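Protein YibA (Escherichia coli, PDB 1OYZ) is of unknown function, with only a tentative assignment of oxidoreductase activity, and folds into an all-helical array that contains HEAT repeats. Local coordinates at residues Val144-Ala149 and Asn172-Asn177; Ala182-Lys187 and Arg209-Ile214. All blocks are in the same frame, centred on the assembly; numbering follows the deposited sequence.

Contact 1: residues Val144-Ala149 and Asn172-Asn177; sequences VRRATA and NGDVRN
R145 NH1, at the tip of a side chain whose base touches V175, is gripped by two backbone carbonyls: it donates a hydrogen bond to D139 O and a weak one to K140 O. The NE of the same guanidinium forms a salt bridge with D170, two residues ahead of the N-cap position N172, so R145 ties helix 142-153 to the approach of helix 173-186. Nearer the backbone, R145 CB lies 4.3 Å from V175 CG2. That methyl is the main apolar link between the segments. With CG1 anti to the backbone N (chi1 169°), CG2 stands beside the N and reaches the turn of R145 and R146, coming within 3.9 Å of R146 N and 4.2 Å of R146 CB.

Segments 144-149 and 173-177 run nearly parallel, 14° between their directions, with axes 9.2 Å apart at closest approach, and R146 CA and V175 CA are separated by 5.1 Å. Such side-by-side packing is expected within the HEAT-repeat region. The arginine-aspartate pairing recurs one step along, where R176 NE bridges to D203, consistent with the Asp/Arg ladder of HEAT proteins.

R146 flanks V175 on the more open side. Its chain extends from the backbone and then bends at chi3, passing D174 with CD 3.6 Å from D174 OD1. D174 OD1 sits off the plane of the guanidinium group, where none of its N-H bonds is directed, so at 4.2 Å from R146 NE to D174 OD1 opposite charges are near each other without a salt bridge. R146 NE is buried by the contact without a hydrogen-bonding partner.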
loop_
_atom_site.group_PDB
_atom_site.type_symbol
_atom_site.label_atom_id
_atom_site.label_comp_id
_atom_site.label_asym_id
_atom_site.label_seq_id
_atom_site.Cartn_x
_atom_site.Cartn_y
_atom_site.Cartn_z
ATOM N N VAL A 144 11.200 4.558 -2.084
ATOM C CA VAL A 144 11.339 3.426 -2.995
ATOM C C VAL A 144 10.934 2.128 -2.343
ATOM O O VAL A 144 10.193 1.343 -2.930
ATOM C CB VAL A 144 12.794 3.273 -3.524
ATOM C CG1 VAL A 144 12.941 1.927 -4.212
ATOM C CG2 VAL A 144 13.136 4.420 -4.505
ATOM N N ARG A 145 11.438 1.881 -1.137
ATOM C CA ARG A 145 11.080 0.668 -0.435
ATOM C C ARG A 145 9.556 0.638 -0.228
ATOM O O ARG A 145 8.929 -0.389 -0.430
ATOM C CB ARG A 145 11.836 0.567 0.895
ATOM C CG ARG A 145 13.343 0.373 0.701
ATOM C CD ARG A 145 14.011 -0.273 1.902
ATOM N NE ARG A 145 13.760 0.457 3.138
ATOM C CZ ARG A 145 14.191 1.683 3.396
ATOM N NH1 ARG A 145 14.901 2.348 2.498
ATOM N NH2 ARG A 145 13.942 2.232 4.581
ATOM N N ARG A 146 8.968 1.771 0.141
ATOM C CA ARG A 146 7.517 1.856 0.326
ATOM C C ARG A 146 6.823 1.468 -0.978
ATOM O O ARG A 146 5.941 0.625 -0.989
ATOM C CB ARG A 146 7.094 3.286 0.698
ATOM C CG ARG A 146 5.638 3.429 1.165
ATOM C CD ARG A 146 5.301 4.897 1.398
ATOM N NE ARG A 146 6.454 5.613 1.950
ATOM C CZ ARG A 146 6.640 6.928 1.847
ATOM N NH1 ARG A 146 5.746 7.678 1.215
ATOM N NH2 ARG A 146 7.734 7.494 2.355
ATOM N N ALA A 147 7.231 2.092 -2.082
ATOM C CA ALA A 147 6.612 1.794 -3.355
ATOM C C ALA A 147 6.805 0.319 -3.683
ATOM O O ALA A 147 5.957 -0.297 -4.321
ATOM C CB ALA A 147 7.184 2.697 -4.444
ATOM N N THR A 148 7.896 -0.268 -3.204
ATOM C CA THR A 148 8.156 -1.683 -3.461
ATOM C C THR A 148 7.126 -2.490 -2.690
ATOM O O THR A 148 6.617 -3.517 -3.177
ATOM C CB THR A 148 9.591 -2.114 -3.004
ATOM O OG1 THR A 148 10.571 -1.298 -3.663
ATOM C CG2 THR A 148 9.863 -3.573 -3.360
ATOM N N ALA A 149 6.797 -2.038 -1.485
ATOM C CA ALA A 149 5.800 -2.785 -0.705
ATOM C C ALA A 149 4.486 -2.850 -1.495
ATOM O O ALA A 149 3.869 -3.911 -1.634
ATOM C CB ALA A 149 5.581 -2.110 0.664
ATOM N N ASN A 172 11.490 2.314 8.575
ATOM C CA ASN A 172 10.327 3.167 8.398
ATOM C C ASN A 172 9.056 2.445 8.854
ATOM O O ASN A 172 8.789 1.323 8.433
ATOM C CB ASN A 172 10.185 3.582 6.945
ATOM C CG ASN A 172 9.150 4.653 6.760
ATOM O OD1 ASN A 172 9.390 5.826 7.042
ATOM N ND2 ASN A 172 7.978 4.258 6.295
ATOM N N GLY A 173 8.280 3.116 9.701
ATOM C CA GLY A 173 7.054 2.549 10.229
ATOM C C GLY A 173 6.002 2.303 9.179
ATOM O O GLY A 173 5.261 1.319 9.228
ATOM N N ASP A 174 5.948 3.208 8.210
ATOM C CA ASP A 174 5.000 3.114 7.099
ATOM C C ASP A 174 5.302 1.852 6.246
ATOM O O ASP A 174 4.384 1.114 5.836
ATOM C CB ASP A 174 5.127 4.394 6.261
ATOM C CG ASP A 174 4.022 4.545 5.250
ATOM O OD1 ASP A 174 3.809 3.603 4.450
ATOM O OD2 ASP A 174 3.367 5.616 5.260
ATOM N N VAL A 175 6.587 1.626 5.972
ATOM C CA VAL A 175 7.020 0.443 5.223
ATOM C C VAL A 175 6.632 -0.841 6.007
ATOM O O VAL A 175 6.051 -1.780 5.438
ATOM C CB VAL A 175 8.569 0.424 5.000
ATOM C CG1 VAL A 175 9.008 -0.964 4.448
ATOM C CG2 VAL A 175 8.979 1.528 4.018
ATOM N N ARG A 176 6.967 -0.883 7.299
ATOM C CA ARG A 176 6.632 -2.064 8.135
ATOM C C ARG A 176 5.116 -2.336 8.118
ATOM O O ARG A 176 4.680 -3.486 7.977
ATOM C CB ARG A 176 7.086 -1.879 9.610
ATOM C CG ARG A 176 8.556 -1.555 9.847
ATOM C CD ARG A 176 8.974 -1.845 11.321
ATOM N NE ARG A 176 8.385 -0.920 12.297
ATOM C CZ ARG A 176 8.660 0.381 12.350
ATOM N NH1 ARG A 176 8.066 1.164 13.259
ATOM N NH2 ARG A 176 9.535 0.911 11.496
ATOM N N ASN A 177 4.317 -1.276 8.223
ATOM C CA ASN A 177 2.869 -1.432 8.237
ATOM C C ASN A 177 2.380 -2.065 6.926
ATOM O O ASN A 177 1.579 -3.010 6.933
ATOM C CB ASN A 177 2.196 -0.069 8.509
ATOM C CG ASN A 177 0.673 -0.182 8.687
ATOM O OD1 ASN A 177 -0.101 0.298 7.858
ATOM N ND2 ASN A 177 0.248 -0.818 9.763
#

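Contact 2: residues Ala182-Lys187 and Arg209-Ile214; sequences AININK and RIEAII
The side-chain amide of N184 reaches across to E211 and meets both its carboxylate and its backbone carbonyl: N184 CG is 3.9 Å from E211 OE1 and 4.1 Å from E211 O. Amide and carboxylate pass each other at a slant, their planes 33° apart. One turn further along helix 206-218, I214 adds an apolar neighbour, with its CD1 4.2 Å from N184 CG. The contact lies at the surface.

Torsions on both sides bring these groups together. N184 CG stands anti to its carbonyl carbon (chi1 -77°), while the E211 chain folds at chi2, carrying OE1 back to within 4.1 Å of N184 CB. Cutting the N184 side chain back to an alanine is likely to leave the E211 carboxylate without its polar neighbour and open a gap beside I214.

The contact joins the C-terminal end of helix 173-186 to the middle of helix 206-218, two neighbouring helices of the HEAT-like array, with helix 191-200 between them in sequence. Further out, F197 of that intervening helix and R219 touch N184, and E211 also packs on A180 and F181. Just beyond N184 the helix closes in a Schellman motif: K187 takes a positive phi (55°), and K187 N bonds to N184 O at 2.9 Å.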
loop_
_atom_site.group_PDB
_atom_site.type_symbol
_atom_site.label_atom_id
_atom_site.label_comp_id
_atom_site.label_asym_id
_atom_site.label_seq_id
_atom_site.Cartn_x
_atom_site.Cartn_y
_atom_site.Cartn_z
ATOM N N ALA A 182 0.314 -6.454 3.906
ATOM C CA ALA A 182 0.191 -7.357 2.770
ATOM C C ALA A 182 0.308 -8.831 3.200
ATOM O O ALA A 182 -0.284 -9.727 2.581
ATOM C CB ALA A 182 1.223 -6.991 1.682
ATOM N N ILE A 183 1.069 -9.085 4.262
ATOM C CA ILE A 183 1.213 -10.444 4.787
ATOM C C ILE A 183 -0.121 -10.909 5.336
ATOM O O ILE A 183 -0.518 -12.051 5.152
ATOM C CB ILE A 183 2.260 -10.493 5.930
ATOM C CG1 ILE A 183 3.658 -10.526 5.325
ATOM C CG2 ILE A 183 2.008 -11.728 6.856
ATOM C CD1 ILE A 183 4.733 -10.178 6.250
ATOM N N ASN A 184 -0.828 -10.024 6.016
ATOM C CA ASN A 184 -2.095 -10.425 6.562
ATOM C C ASN A 184 -3.078 -10.692 5.415
ATOM O O ASN A 184 -3.770 -11.721 5.396
ATOM C CB ASN A 184 -2.604 -9.358 7.519
ATOM C CG ASN A 184 -1.878 -9.397 8.879
ATOM O OD1 ASN A 184 -1.801 -8.383 9.584
ATOM N ND2 ASN A 184 -1.343 -10.568 9.241
ATOM N N ILE A 185 -3.097 -9.770 4.453
ATOM C CA ILE A 185 -3.943 -9.845 3.269
ATOM C C ILE A 185 -3.801 -11.187 2.536
ATOM O O ILE A 185 -4.790 -11.778 2.109
ATOM C CB ILE A 185 -3.597 -8.656 2.320
ATOM C CG1 ILE A 185 -4.812 -7.743 2.193
ATOM C CG2 ILE A 185 -3.046 -9.156 0.998
ATOM C CD1 ILE A 185 -5.165 -7.032 3.491
ATOM N N ASN A 186 -2.575 -11.675 2.413
ATOM C CA ASN A 186 -2.346 -12.935 1.729
ATOM C C ASN A 186 -2.296 -14.143 2.662
ATOM O O ASN A 186 -2.096 -15.270 2.221
ATOM C CB ASN A 186 -1.063 -12.844 0.921
ATOM C CG ASN A 186 -1.162 -11.832 -0.210
ATOM O OD1 ASN A 186 -0.152 -11.323 -0.687
ATOM N ND2 ASN A 186 -2.385 -11.550 -0.656
ATOM N N LYS A 187 -2.488 -13.903 3.953
ATOM C CA LYS A 187 -2.480 -14.972 4.944
ATOM C C LYS A 187 -1.205 -15.805 4.904
ATOM O O LYS A 187 -1.232 -17.012 5.102
ATOM C CB LYS A 187 -3.708 -15.873 4.763
ATOM C CG LYS A 187 -5.038 -15.141 4.966
ATOM C CD LYS A 187 -6.222 -16.071 4.770
ATOM C CE LYS A 187 -7.536 -15.307 4.703
ATOM N NZ LYS A 187 -8.665 -16.271 4.684
ATOM N N ARG A 209 1.485 -2.096 15.558
ATOM C CA ARG A 209 1.084 -2.986 16.653
ATOM C C ARG A 209 -0.269 -3.596 16.354
ATOM O O ARG A 209 -0.521 -4.781 16.621
ATOM C CB ARG A 209 0.996 -2.227 17.973
ATOM C CG ARG A 209 2.311 -1.793 18.586
ATOM C CD ARG A 209 2.049 -1.060 19.918
ATOM N NE ARG A 209 1.403 -1.954 20.871
ATOM C CZ ARG A 209 0.225 -1.744 21.469
ATOM N NH1 ARG A 209 -0.490 -0.648 21.231
ATOM N NH2 ARG A 209 -0.241 -2.648 22.320
ATOM N N ILE A 210 -1.162 -2.790 15.793
ATOM C CA ILE A 210 -2.490 -3.305 15.456
ATOM C C ILE A 210 -2.434 -4.410 14.427
ATOM O O ILE A 210 -3.083 -5.439 14.601
ATOM C CB ILE A 210 -3.430 -2.177 14.983
ATOM C CG1 ILE A 210 -3.881 -1.358 16.199
ATOM C CG2 ILE A 210 -4.626 -2.764 14.254
ATOM C CD1 ILE A 210 -4.418 0.040 15.849
ATOM N N GLU A 211 -1.660 -4.230 13.351
ATOM C CA GLU A 211 -1.556 -5.296 12.349
ATOM C C GLU A 211 -0.910 -6.577 12.938
ATOM O O GLU A 211 -1.272 -7.703 12.562
ATOM C CB GLU A 211 -0.747 -4.825 11.119
ATOM C CG GLU A 211 -1.480 -3.772 10.186
ATOM C CD GLU A 211 -2.653 -4.337 9.399
ATOM O OE1 GLU A 211 -2.548 -5.536 9.039
ATOM O OE2 GLU A 211 -3.664 -3.596 9.089
ATOM N N ALA A 212 0.058 -6.402 13.843
ATOM C CA ALA A 212 0.727 -7.550 14.481
ATOM C C ALA A 212 -0.305 -8.299 15.333
ATOM O O ALA A 212 -0.398 -9.531 15.299
ATOM C CB ALA A 212 1.898 -7.061 15.354
ATOM N N ILE A 213 -1.089 -7.542 16.084
ATOM C CA ILE A 213 -2.131 -8.134 16.907
ATOM C C ILE A 213 -3.148 -8.899 16.076
ATOM O O ILE A 213 -3.506 -10.043 16.405
ATOM C CB ILE A 213 -2.861 -7.056 17.731
ATOM C CG1 ILE A 213 -1.896 -6.509 18.792
ATOM C CG2 ILE A 213 -4.119 -7.652 18.375
ATOM C CD1 ILE A 213 -2.328 -5.259 19.452
ATOM N N ILE A 214 -3.627 -8.304 14.982
ATOM C CA ILE A 214 -4.616 -9.045 14.189
ATOM C C ILE A 214 -3.912 -10.217 13.506
ATOM O O ILE A 214 -4.459 -11.312 13.393
ATOM C CB ILE A 214 -5.370 -8.141 13.138
ATOM C CG1 ILE A 214 -4.749 -8.272 11.783
ATOM C CG2 ILE A 214 -5.357 -6.670 13.543
ATOM C CD1 ILE A 214 -5.536 -9.213 10.928
#

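In the fold
Helix 173-186 takes part in both contacts. Its N-terminal turn packs on helix 142-153 in contact 1 and its C-terminal end meets helix 206-218 in contact 2, so it stands between two neighbours in the array. The centres of the contacts are about 14 Å apart, and the two follow in series along the chain. They also touch directly, N177 ND2 of contact 1 packing 3.4 Å from E211 CG of contact 2. Contact 1 is the more extensive, burying 252 Å² against 118 Å², and its centre lies nearer the centre of the chain, at about 8 Å compared with about 13 Å. Neither can be related to a known active site.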